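Local coordinates for protein dehydroascorbate reductase (Chlamydomonas reinhardtii, PDB 5XFT) that probably catalyses the reduction of dehydroascorbate to ascorbate, oxidising two molecules of glutathione to glutathione disulfide, as a member of the GST superfamily, at residues A[4-13]-A[37-45]; A[26-36]-A[75-86]. One frame throughout, in Å; residues are numbered along the deposited sequence.

Interaction 1. Residues A[4-13]-A[37-45]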
loop_
_atom_site.group_PDB
_atom_site.type_symbol
_atom_site.label_atom_id
_atom_site.label_comp_id
_atom_site.label_asym_id
_atom_site.label_seq_id
_atom_site.Cartn_x
_atom_site.Cartn_y
_atom_site.Cartn_z
ATOM N N VAL A 4 -4.282 -22.444 4.158
ATOM C CA VAL A 4 -3.816 -21.161 4.664
ATOM C C VAL A 4 -4.847 -20.090 4.332
ATOM O O VAL A 4 -5.887 -20.369 3.722
ATOM C CB VAL A 4 -2.435 -20.803 4.078
ATOM C CG1 VAL A 4 -1.412 -21.880 4.431
ATOM C CG2 VAL A 4 -2.522 -20.618 2.564
ATOM N N THR A 5 -4.556 -18.856 4.721
ATOM C CA THR A 5 -5.457 -17.747 4.455
ATOM C C THR A 5 -5.460 -17.389 2.970
ATOM O O THR A 5 -4.407 -17.334 2.325
ATOM C CB THR A 5 -5.042 -16.539 5.295
ATOM O OG1 THR A 5 -5.246 -16.841 6.681
ATOM C CG2 THR A 5 -5.846 -15.307 4.919
ATOM N N THR A 6 -6.654 -17.150 2.429
ATOM C CA THR A 6 -6.797 -16.636 1.072
ATOM C C THR A 6 -6.910 -15.115 1.100
ATOM O O THR A 6 -7.685 -14.556 1.880
ATOM C CB THR A 6 -8.033 -17.223 0.389
ATOM O OG1 THR A 6 -8.026 -18.643 0.536
ATOM C CG2 THR A 6 -8.039 -16.869 -1.101
ATOM N N ILE A 7 -6.158 -14.455 0.235
ATOM C CA ILE A 7 -6.195 -13.006 0.111
ATOM C C ILE A 7 -6.631 -12.695 -1.315
ATOM O O ILE A 7 -5.861 -12.867 -2.265
ATOM C CB ILE A 7 -4.849 -12.359 0.447
ATOM C CG1 ILE A 7 -4.348 -12.874 1.794
ATOM C CG2 ILE A 7 -4.996 -10.846 0.530
ATOM C CD1 ILE A 7 -3.026 -12.242 2.223
ATOM N N TYR A 8 -7.880 -12.267 -1.469
ATOM C CA TYR A 8 -8.406 -11.810 -2.746
ATOM C C TYR A 8 -7.937 -10.383 -2.979
ATOM O O TYR A 8 -8.257 -9.476 -2.191
ATOM C CB TYR A 8 -9.925 -11.889 -2.766
ATOM C CG TYR A 8 -10.449 -13.265 -2.458
ATOM C CD1 TYR A 8 -10.778 -14.147 -3.475
ATOM C CD2 TYR A 8 -10.618 -13.682 -1.148
ATOM C CE1 TYR A 8 -11.256 -15.407 -3.191
ATOM C CE2 TYR A 8 -11.087 -14.939 -0.855
ATOM C CZ TYR A 8 -11.403 -15.800 -1.877
ATOM O OH TYR A 8 -11.886 -17.059 -1.584
ATOM N N VAL A 9 -7.168 -10.203 -4.058
ATOM C CA VAL A 9 -6.543 -8.940 -4.411
ATOM C C VAL A 9 -6.844 -8.643 -5.873
ATOM O O VAL A 9 -7.382 -9.476 -6.600
ATOM C CB VAL A 9 -5.019 -8.957 -4.174
ATOM C CG1 VAL A 9 -4.705 -9.151 -2.702
ATOM C CG2 VAL A 9 -4.372 -10.050 -5.009
ATOM N N LYS A 10 -6.485 -7.431 -6.300
ATOM C CA LYS A 10 -6.660 -7.056 -7.695
ATOM C C LYS A 10 -5.565 -7.709 -8.533
ATOM O O LYS A 10 -4.373 -7.558 -8.241
ATOM C CB LYS A 10 -6.632 -5.541 -7.848
ATOM C CG LYS A 10 -6.527 -5.083 -9.298
ATOM C CD LYS A 10 -6.075 -3.635 -9.417
ATOM C CE LYS A 10 -6.112 -3.167 -10.863
ATOM N NZ LYS A 10 -7.110 -2.093 -11.122
ATOM N N GLY A 11 -5.959 -8.447 -9.563
ATOM C CA GLY A 11 -4.972 -9.146 -10.348
ATOM C C GLY A 11 -5.487 -9.535 -11.714
ATOM O O GLY A 11 -6.552 -9.098 -12.149
ATOM N N ASP A 12 -4.692 -10.351 -12.397
ATOM C CA ASP A 12 -5.074 -10.942 -13.680
ATOM C C ASP A 12 -5.095 -12.453 -13.524
ATOM O O ASP A 12 -4.042 -13.103 -13.637
ATOM C CB ASP A 12 -4.101 -10.535 -14.782
ATOM C CG ASP A 12 -4.585 -10.936 -16.159
ATOM O OD1 ASP A 12 -5.331 -11.933 -16.275
ATOM O OD2 ASP A 12 -4.220 -10.248 -17.132
ATOM N N PRO A 13 -6.259 -13.060 -13.283
ATOM C CA PRO A 13 -6.283 -14.514 -13.062
ATOM C C PRO A 13 -5.783 -15.303 -14.260
ATOM O O PRO A 13 -5.188 -16.373 -14.086
ATOM C CB PRO A 13 -7.764 -14.803 -12.770
ATOM C CG PRO A 13 -8.425 -13.457 -12.602
ATOM C CD PRO A 13 -7.612 -12.494 -13.386
ATOM N N PRO A 37 2.008 -17.419 6.150
ATOM C CA PRO A 37 1.721 -17.927 4.807
ATOM C C PRO A 37 0.334 -17.509 4.346
ATOM O O PRO A 37 -0.593 -17.327 5.140
ATOM C CB PRO A 37 1.824 -19.447 4.973
ATOM C CG PRO A 37 1.445 -19.682 6.405
ATOM C CD PRO A 37 1.934 -18.474 7.178
ATOM N N TYR A 38 0.200 -17.357 3.036
ATOM C CA TYR A 38 -1.065 -16.957 2.443
ATOM C C TYR A 38 -1.080 -17.425 0.997
ATOM O O TYR A 38 -0.047 -17.775 0.423
ATOM C CB TYR A 38 -1.262 -15.443 2.525
ATOM C CG TYR A 38 -0.193 -14.673 1.782
ATOM C CD1 TYR A 38 0.987 -14.296 2.413
ATOM C CD2 TYR A 38 -0.360 -14.337 0.446
ATOM C CE1 TYR A 38 1.966 -13.606 1.729
ATOM C CE2 TYR A 38 0.611 -13.643 -0.242
ATOM C CZ TYR A 38 1.769 -13.281 0.403
ATOM O OH TYR A 38 2.732 -12.594 -0.291
ATOM N N LYS A 39 -2.273 -17.408 0.409
ATOM C CA LYS A 39 -2.440 -17.707 -1.002
ATOM C C LYS A 39 -3.235 -16.581 -1.645
ATOM O O LYS A 39 -4.309 -16.225 -1.155
ATOM C CB LYS A 39 -3.147 -19.049 -1.196
ATOM C CG LYS A 39 -2.822 -19.704 -2.518
ATOM C CD LYS A 39 -4.077 -19.991 -3.309
ATOM C CE LYS A 39 -3.758 -20.158 -4.782
ATOM N NZ LYS A 39 -4.931 -19.800 -5.622
ATOM N N MET A 40 -2.709 -16.016 -2.729
ATOM C CA MET A 40 -3.392 -14.950 -3.448
ATOM C C MET A 40 -4.399 -15.515 -4.434
ATOM O O MET A 40 -4.098 -16.446 -5.184
ATOM C CB MET A 40 -2.401 -14.044 -4.179
ATOM C CG MET A 40 -1.641 -13.091 -3.268
ATOM S SD MET A 40 -0.128 -12.449 -3.999
ATOM C CE MET A 40 -0.833 -11.350 -5.165
ATOM N N GLU A 41 -5.600 -14.953 -4.413
ATOM C CA GLU A 41 -6.607 -15.169 -5.437
ATOM C C GLU A 41 -6.838 -13.836 -6.134
ATOM O O GLU A 41 -7.096 -12.826 -5.472
ATOM C CB GLU A 41 -7.900 -15.703 -4.821
ATOM C CG GLU A 41 -8.690 -16.620 -5.729
ATOM C CD GLU A 41 -8.065 -17.985 -5.848
ATOM O OE1 GLU A 41 -7.700 -18.347 -6.980
ATOM O OE2 GLU A 41 -7.925 -18.679 -4.817
ATOM N N TYR A 42 -6.715 -13.824 -7.458
ATOM C CA TYR A 42 -6.765 -12.587 -8.224
ATOM C C TYR A 42 -8.184 -12.307 -8.686
ATOM O O TYR A 42 -8.841 -13.179 -9.265
ATOM C CB TYR A 42 -5.833 -12.656 -9.429
ATOM C CG TYR A 42 -4.415 -12.907 -9.032
ATOM C CD1 TYR A 42 -3.727 -11.978 -8.278
ATOM C CD2 TYR A 42 -3.767 -14.081 -9.387
ATOM C CE1 TYR A 42 -2.430 -12.197 -7.901
ATOM C CE2 TYR A 42 -2.457 -14.311 -9.005
ATOM C CZ TYR A 42 -1.797 -13.360 -8.260
ATOM O OH TYR A 42 -0.495 -13.568 -7.871
ATOM N N ILE A 43 -8.652 -11.094 -8.424
ATOM C CA ILE A 43 -9.938 -10.627 -8.917
ATOM C C ILE A 43 -9.672 -9.761 -10.140
ATOM O O ILE A 43 -8.893 -8.799 -10.080
ATOM C CB ILE A 43 -10.707 -9.841 -7.845
ATOM C CG1 ILE A 43 -10.896 -10.677 -6.573
ATOM C CG2 ILE A 43 -12.034 -9.354 -8.409
ATOM C CD1 ILE A 43 -11.884 -11.806 -6.701
ATOM N N ASP A 44 -10.303 -10.117 -11.249
ATOM C CA ASP A 44 -10.279 -9.296 -12.449
ATOM C C ASP A 44 -11.375 -8.243 -12.329
ATOM O O ASP A 44 -12.560 -8.583 -12.290
ATOM C CB ASP A 44 -10.467 -10.187 -13.680
ATOM C CG ASP A 44 -10.768 -9.409 -14.951
ATOM O OD1 ASP A 44 -11.333 -10.024 -15.878
ATOM O OD2 ASP A 44 -10.457 -8.201 -15.030
ATOM N N PHE A 45 -10.977 -6.968 -12.261
ATOM C CA PHE A 45 -11.939 -5.891 -12.049
ATOM C C PHE A 45 -12.939 -5.768 -13.189
ATOM O O PHE A 45 -13.987 -5.138 -13.009
ATOM C CB PHE A 45 -11.218 -4.555 -11.857
ATOM C CG PHE A 45 -10.726 -4.325 -10.459
ATOM C CD1 PHE A 45 -10.930 -5.276 -9.471
ATOM C CD2 PHE A 45 -10.058 -3.150 -10.130
ATOM C CE1 PHE A 45 -10.470 -5.063 -8.184
ATOM C CE2 PHE A 45 -9.597 -2.928 -8.843
ATOM C CZ PHE A 45 -9.803 -3.886 -7.869
HETATM O O HOH W 1 -2.393 -18.098 6.701
HETATM O O HOH W 2 -8.231 -6.585 -12.744
#
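Val9 O receives the amide N-H of Ile43 at 2.7 Å, the shortest of six backbone hydrogen bonds that join the two strands. The bonds alternate between donors of one strand and the other: Glu41 N gives to Ile7 O, Val9 N to Glu41 O, and Gly11 N to Ile43 O at 3.0 Å. One water bridges Thr5 N and Pro37 O where the pairing begins; another, at the other end, links Gly11 O with Phe45 N. The pairing is the parallel one of a beta-alpha-beta crossover, the connection from strand 5-12 to strand 38-43 passing through helix 22-33, as in the thioredoxin-like N-terminal domain of glutathione transferases. Ile7 and Val9 are beta-branched, which suits an extended backbone, and both pack under that helix. On this face Ile7 CD1 lies 3.7 Å from Tyr38 CB, while Val9 CG2 touches both Met40 CE and Tyr42 CD1. On the other face the Tyr8 ring runs alongside Glu41, with CD1 3.5 Å from Glu41 CB, and Trp51 meets that ring edge-to-face. Gly11 lacks a side chain where a CB would collide with the Tyr42 ring. Lys10, its CG anti to the backbone N (chi1 168°), lays its aliphatic chain across one face of Phe45; CG stands 3.9 Å from the ring centroid in a CH-pi contact. Its NZ also forms a weak, long ion pair with Asp20. A serine here would probably leave that face of Phe45 uncovered and Asp20 without this distant partner. Pro13 CG rests 3.4 Å from Tyr42 O, and its CD packs on Asp44 CB.

Interaction 2. Residues A[26-36]-A[75-86]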
loop_
_atom_site.group_PDB
_atom_site.type_symbol
_atom_site.label_atom_id
_atom_site.label_comp_id
_atom_site.label_asym_id
_atom_site.label_seq_id
_atom_site.Cartn_x
_atom_site.Cartn_y
_atom_site.Cartn_z
ATOM N N ARG A 26 -1.119 -3.217 0.989
ATOM C CA ARG A 26 -0.896 -3.050 2.422
ATOM C C ARG A 26 -1.141 -4.356 3.170
ATOM O O ARG A 26 -0.335 -4.762 4.021
ATOM C CB ARG A 26 -1.787 -1.934 2.976
ATOM C CG ARG A 26 -2.025 -2.058 4.486
ATOM C CD ARG A 26 -3.203 -1.196 4.981
ATOM N NE ARG A 26 -2.980 -0.739 6.343
ATOM C CZ ARG A 26 -3.920 -0.124 7.053
ATOM N NH1 ARG A 26 -5.110 0.103 6.504
ATOM N NH2 ARG A 26 -3.693 0.290 8.292
ATOM N N VAL A 27 -2.241 -5.044 2.854
ATOM C CA VAL A 27 -2.489 -6.332 3.501
ATOM C C VAL A 27 -1.369 -7.323 3.194
ATOM O O VAL A 27 -0.853 -8.002 4.093
ATOM C CB VAL A 27 -3.865 -6.875 3.086
ATOM C CG1 VAL A 27 -4.032 -8.309 3.551
ATOM C CG2 VAL A 27 -4.950 -5.993 3.663
ATOM N N LEU A 28 -0.960 -7.406 1.922
ATOM C CA LEU A 28 0.102 -8.327 1.520
ATOM C C LEU A 28 1.404 -8.040 2.254
ATOM O O LEU A 28 2.078 -8.962 2.735
ATOM C CB LEU A 28 0.327 -8.238 0.013
ATOM C CG LEU A 28 -0.829 -8.606 -0.904
ATOM C CD1 LEU A 28 -0.440 -8.329 -2.329
ATOM C CD2 LEU A 28 -1.161 -10.054 -0.714
ATOM N N LEU A 29 1.795 -6.763 2.319
ATOM C CA LEU A 29 2.996 -6.404 3.068
ATOM C C LEU A 29 2.853 -6.764 4.540
ATOM O O LEU A 29 3.820 -7.191 5.177
ATOM C CB LEU A 29 3.308 -4.915 2.907
ATOM C CG LEU A 29 3.836 -4.451 1.548
ATOM C CD1 LEU A 29 3.961 -2.962 1.484
ATOM C CD2 LEU A 29 5.170 -5.093 1.264
ATOM N N ALA A 30 1.649 -6.611 5.099
ATOM C CA ALA A 30 1.435 -7.014 6.487
ATOM C C ALA A 30 1.680 -8.508 6.679
ATOM O O ALA A 30 2.334 -8.916 7.644
ATOM C CB ALA A 30 0.023 -6.641 6.929
ATOM N N TYR A 31 1.166 -9.340 5.769
ATOM C CA TYR A 31 1.384 -10.782 5.887
ATOM C C TYR A 31 2.855 -11.145 5.706
ATOM O O TYR A 31 3.374 -12.022 6.408
ATOM C CB TYR A 31 0.516 -11.526 4.872
ATOM C CG TYR A 31 -0.854 -11.857 5.402
ATOM C CD1 TYR A 31 -1.838 -10.881 5.495
ATOM C CD2 TYR A 31 -1.161 -13.142 5.820
ATOM C CE1 TYR A 31 -3.090 -11.175 5.996
ATOM C CE2 TYR A 31 -2.410 -13.450 6.319
ATOM C CZ TYR A 31 -3.372 -12.466 6.407
ATOM O OH TYR A 31 -4.619 -12.777 6.906
ATOM N N GLU A 32 3.539 -10.494 4.765
ATOM C CA GLU A 32 4.959 -10.764 4.564
ATOM C C GLU A 32 5.780 -10.361 5.784
ATOM O O GLU A 32 6.740 -11.052 6.153
ATOM C CB GLU A 32 5.452 -10.025 3.322
ATOM C CG GLU A 32 4.910 -10.579 2.021
ATOM C CD GLU A 32 5.616 -11.851 1.601
ATOM O OE1 GLU A 32 6.764 -12.064 2.048
ATOM O OE2 GLU A 32 5.020 -12.643 0.834
ATOM N N ALA A 33 5.417 -9.243 6.421
ATOM C CA ALA A 33 6.177 -8.754 7.566
ATOM C C ALA A 33 6.102 -9.716 8.744
ATOM O O ALA A 33 7.087 -9.876 9.475
ATOM C CB ALA A 33 5.674 -7.371 7.980
ATOM N N LYS A 34 4.953 -10.356 8.943
ATOM C CA LYS A 34 4.788 -11.367 9.974
ATOM C C LYS A 34 5.128 -12.771 9.495
ATOM O O LYS A 34 4.881 -13.735 10.226
ATOM C CB LYS A 34 3.358 -11.339 10.516
ATOM C CG LYS A 34 2.974 -10.018 11.142
ATOM C CD LYS A 34 1.471 -9.871 11.287
ATOM C CE LYS A 34 1.124 -9.133 12.574
ATOM N NZ LYS A 34 1.820 -9.737 13.749
ATOM N N LYS A 35 5.682 -12.907 8.288
ATOM C CA LYS A 35 6.082 -14.203 7.730
ATOM C C LYS A 35 4.949 -15.226 7.799
ATOM O O LYS A 35 5.189 -16.430 7.903
ATOM C CB LYS A 35 7.335 -14.738 8.424
ATOM C CG LYS A 35 8.448 -13.717 8.534
ATOM C CD LYS A 35 9.821 -14.370 8.558
ATOM C CE LYS A 35 10.859 -13.391 9.088
ATOM N NZ LYS A 35 11.051 -12.250 8.137
ATOM N N LEU A 36 3.692 -14.745 7.763
ATOM C CA LEU A 36 2.545 -15.640 7.743
ATOM C C LEU A 36 2.299 -16.136 6.322
ATOM O O LEU A 36 2.381 -15.356 5.369
ATOM C CB LEU A 36 1.299 -14.937 8.267
ATOM C CG LEU A 36 1.319 -14.624 9.759
ATOM C CD1 LEU A 36 0.299 -13.555 10.087
ATOM C CD2 LEU A 36 1.037 -15.885 10.547
ATOM N N SER A 75 -8.930 -3.230 4.388
ATOM C CA SER A 75 -7.546 -3.472 4.796
ATOM C C SER A 75 -7.292 -3.049 6.238
ATOM O O SER A 75 -6.418 -3.619 6.902
ATOM C CB SER A 75 -6.573 -2.752 3.856
ATOM O OG SER A 75 -6.587 -1.349 4.050
ATOM N N ASP A 76 -8.036 -2.063 6.741
ATOM C CA ASP A 76 -7.835 -1.613 8.117
ATOM C C ASP A 76 -8.301 -2.674 9.109
ATOM O O ASP A 76 -7.544 -3.093 10.001
ATOM C CB ASP A 76 -8.573 -0.292 8.347
ATOM C CG ASP A 76 -7.740 0.717 9.118
ATOM O OD1 ASP A 76 -7.114 0.331 10.128
ATOM O OD2 ASP A 76 -7.715 1.899 8.714
ATOM N N VAL A 77 -9.554 -3.119 8.959
ATOM C CA VAL A 77 -10.077 -4.225 9.758
ATOM C C VAL A 77 -9.147 -5.425 9.676
ATOM O O VAL A 77 -8.845 -6.070 10.691
ATOM C CB VAL A 77 -11.499 -4.590 9.291
ATOM C CG1 VAL A 77 -12.043 -5.736 10.122
ATOM C CG2 VAL A 77 -12.415 -3.376 9.368
ATOM N N ILE A 78 -8.653 -5.724 8.473
ATOM C CA ILE A 78 -7.809 -6.897 8.282
ATOM C C ILE A 78 -6.505 -6.762 9.062
ATOM O O ILE A 78 -6.104 -7.686 9.773
ATOM C CB ILE A 78 -7.551 -7.137 6.785
ATOM C CG1 ILE A 78 -8.821 -7.639 6.104
ATOM C CG2 ILE A 78 -6.404 -8.119 6.596
ATOM C CD1 ILE A 78 -8.783 -7.520 4.597
ATOM N N VAL A 79 -5.816 -5.624 8.944
ATOM C CA VAL A 79 -4.508 -5.547 9.595
ATOM C C VAL A 79 -4.653 -5.485 11.110
ATOM O O VAL A 79 -3.771 -5.960 11.840
ATOM C CB VAL A 79 -3.672 -4.365 9.068
ATOM C CG1 VAL A 79 -3.379 -4.539 7.577
ATOM C CG2 VAL A 79 -4.356 -3.034 9.366
ATOM N N VAL A 80 -5.755 -4.921 11.616
ATOM C CA VAL A 80 -5.936 -4.885 13.067
ATOM C C VAL A 80 -6.298 -6.267 13.600
ATOM O O VAL A 80 -5.763 -6.715 14.623
ATOM C CB VAL A 80 -6.987 -3.829 13.447
ATOM C CG1 VAL A 80 -7.299 -3.901 14.930
ATOM C CG2 VAL A 80 -6.482 -2.448 13.079
ATOM N N HIS A 81 -7.212 -6.963 12.920
ATOM C CA HIS A 81 -7.479 -8.365 13.235
ATOM C C HIS A 81 -6.198 -9.187 13.177
ATOM O O HIS A 81 -5.956 -10.061 14.020
ATOM C CB HIS A 81 -8.521 -8.912 12.253
ATOM C CG HIS A 81 -8.626 -10.403 12.240
ATOM N ND1 HIS A 81 -9.618 -11.085 12.912
ATOM C CD2 HIS A 81 -7.869 -11.346 11.629
ATOM C CE1 HIS A 81 -9.465 -12.382 12.720
ATOM N NE2 HIS A 81 -8.409 -12.568 11.947
ATOM N N LEU A 82 -5.364 -8.912 12.180
ATOM C CA LEU A 82 -4.084 -9.589 12.052
ATOM C C LEU A 82 -3.231 -9.367 13.291
ATOM O O LEU A 82 -2.688 -10.319 13.861
ATOM C CB LEU A 82 -3.374 -9.090 10.796
ATOM C CG LEU A 82 -2.043 -9.739 10.435
ATOM C CD1 LEU A 82 -2.249 -11.213 10.152
ATOM C CD2 LEU A 82 -1.423 -9.048 9.238
ATOM N N GLU A 83 -3.121 -8.112 13.739
ATOM C CA GLU A 83 -2.286 -7.823 14.900
ATOM C C GLU A 83 -2.856 -8.423 16.181
ATOM O O GLU A 83 -2.097 -8.776 17.091
ATOM C CB GLU A 83 -2.112 -6.313 15.047
ATOM C CG GLU A 83 -0.883 -5.908 15.858
ATOM C CD GLU A 83 0.403 -6.039 15.081
ATOM O OE1 GLU A 83 0.345 -5.925 13.845
ATOM O OE2 GLU A 83 1.462 -6.238 15.711
ATOM N N LYS A 84 -4.179 -8.546 16.277
ATOM C CA LYS A 84 -4.768 -9.154 17.464
ATOM C C LYS A 84 -4.527 -10.657 17.489
ATOM O O LYS A 84 -4.195 -11.223 18.535
ATOM C CB LYS A 84 -6.264 -8.854 17.521
ATOM C CG LYS A 84 -6.930 -9.295 18.811
ATOM C CD LYS A 84 -8.432 -9.065 18.756
ATOM C CE LYS A 84 -9.112 -9.605 20.001
ATOM N NZ LYS A 84 -10.597 -9.654 19.865
ATOM N N GLN A 85 -4.690 -11.325 16.344
ATOM C CA GLN A 85 -4.542 -12.776 16.322
ATOM C C GLN A 85 -3.081 -13.219 16.331
ATOM O O GLN A 85 -2.777 -14.309 16.830
ATOM C CB GLN A 85 -5.260 -13.362 15.105
ATOM C CG GLN A 85 -6.753 -13.074 15.074
ATOM C CD GLN A 85 -7.458 -13.473 16.362
ATOM O OE1 GLN A 85 -8.107 -12.649 17.012
ATOM N NE2 GLN A 85 -7.334 -14.742 16.737
ATOM N N HIS A 86 -2.168 -12.407 15.799
ATOM C CA HIS A 86 -0.749 -12.757 15.715
ATOM C C HIS A 86 0.094 -11.599 16.234
ATOM O O HIS A 86 0.646 -10.819 15.452
ATOM C CB HIS A 86 -0.353 -13.114 14.283
ATOM C CG HIS A 86 -1.278 -14.093 13.633
ATOM N ND1 HIS A 86 -1.070 -15.454 13.675
ATOM C CD2 HIS A 86 -2.426 -13.908 12.938
ATOM C CE1 HIS A 86 -2.047 -16.065 13.029
ATOM N NE2 HIS A 86 -2.882 -15.149 12.572
#
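Two nearly parallel helices of the thioredoxin-like domain, 22-33 and 75-85, pack side by side here, the short segments running 13° apart with their axes 9.9 Å from each other. Small and branched residues fill the seam. Ala30 CB, short enough to let the helices approach, meets Leu82 CD2 at 3.6 Å, and Val27 places CG2 against Ser75 CB and CG1 against Ile78 CG2. A chi1 of -177° swings Leu82 CG away from its own backbone N and over the seam: its CD1 sits over one face of the Tyr31 ring and 3.5 Å from Leu36 CD1. Lys34 runs antiparallel alongside it, its CD against Leu82 CG, and the long chain brings NZ to His86 O at the end of helix 75-85; that bond is modelled very short, so its exact length is doubtful. NZ also bonds to Pro89 O. A Schellman motif with Lys35 at positive phi ends helix 22-33 and turns Leu36 back to lie over the His86 ring, CD1 4.0 Å from its centroid. At the other end Arg26 NH1 donates to Ser75 OG at 3.2 Å, the oxygen lying 16° out of the guanidinium plane. Asp76 OD2, at the edge of the group and in its plane, makes a long salt bridge with NH1, whereas Val79 CG2 covers one guanidinium face, 3.6 Å from Arg26 NH2.

In the fold
Interactions 1 and 2 have centres 15 Å apart and belong to the same thioredoxin-like N-terminal domain. Along the chain their segments alternate: strand 5-12, helix 22-33, strand 38-43, then helix 75-85. Interaction 1 lies within the mixed sheet, whereas interaction 2 pairs the two helices. They touch directly: Tyr31 lies on Thr5, Ile7 and Tyr38, and Glu32 OE2 probably hydrogen-bonds to Tyr38 OH. Helix 22-33 thus touches both the sheet and helix 75-85. Cys21 directly precedes this helix and Cys24 lies in its first turn, a CxxC pattern that is probably the redox site, as in related dehydroascorbate reductases; Val9 of interaction 1 packs on Cys24.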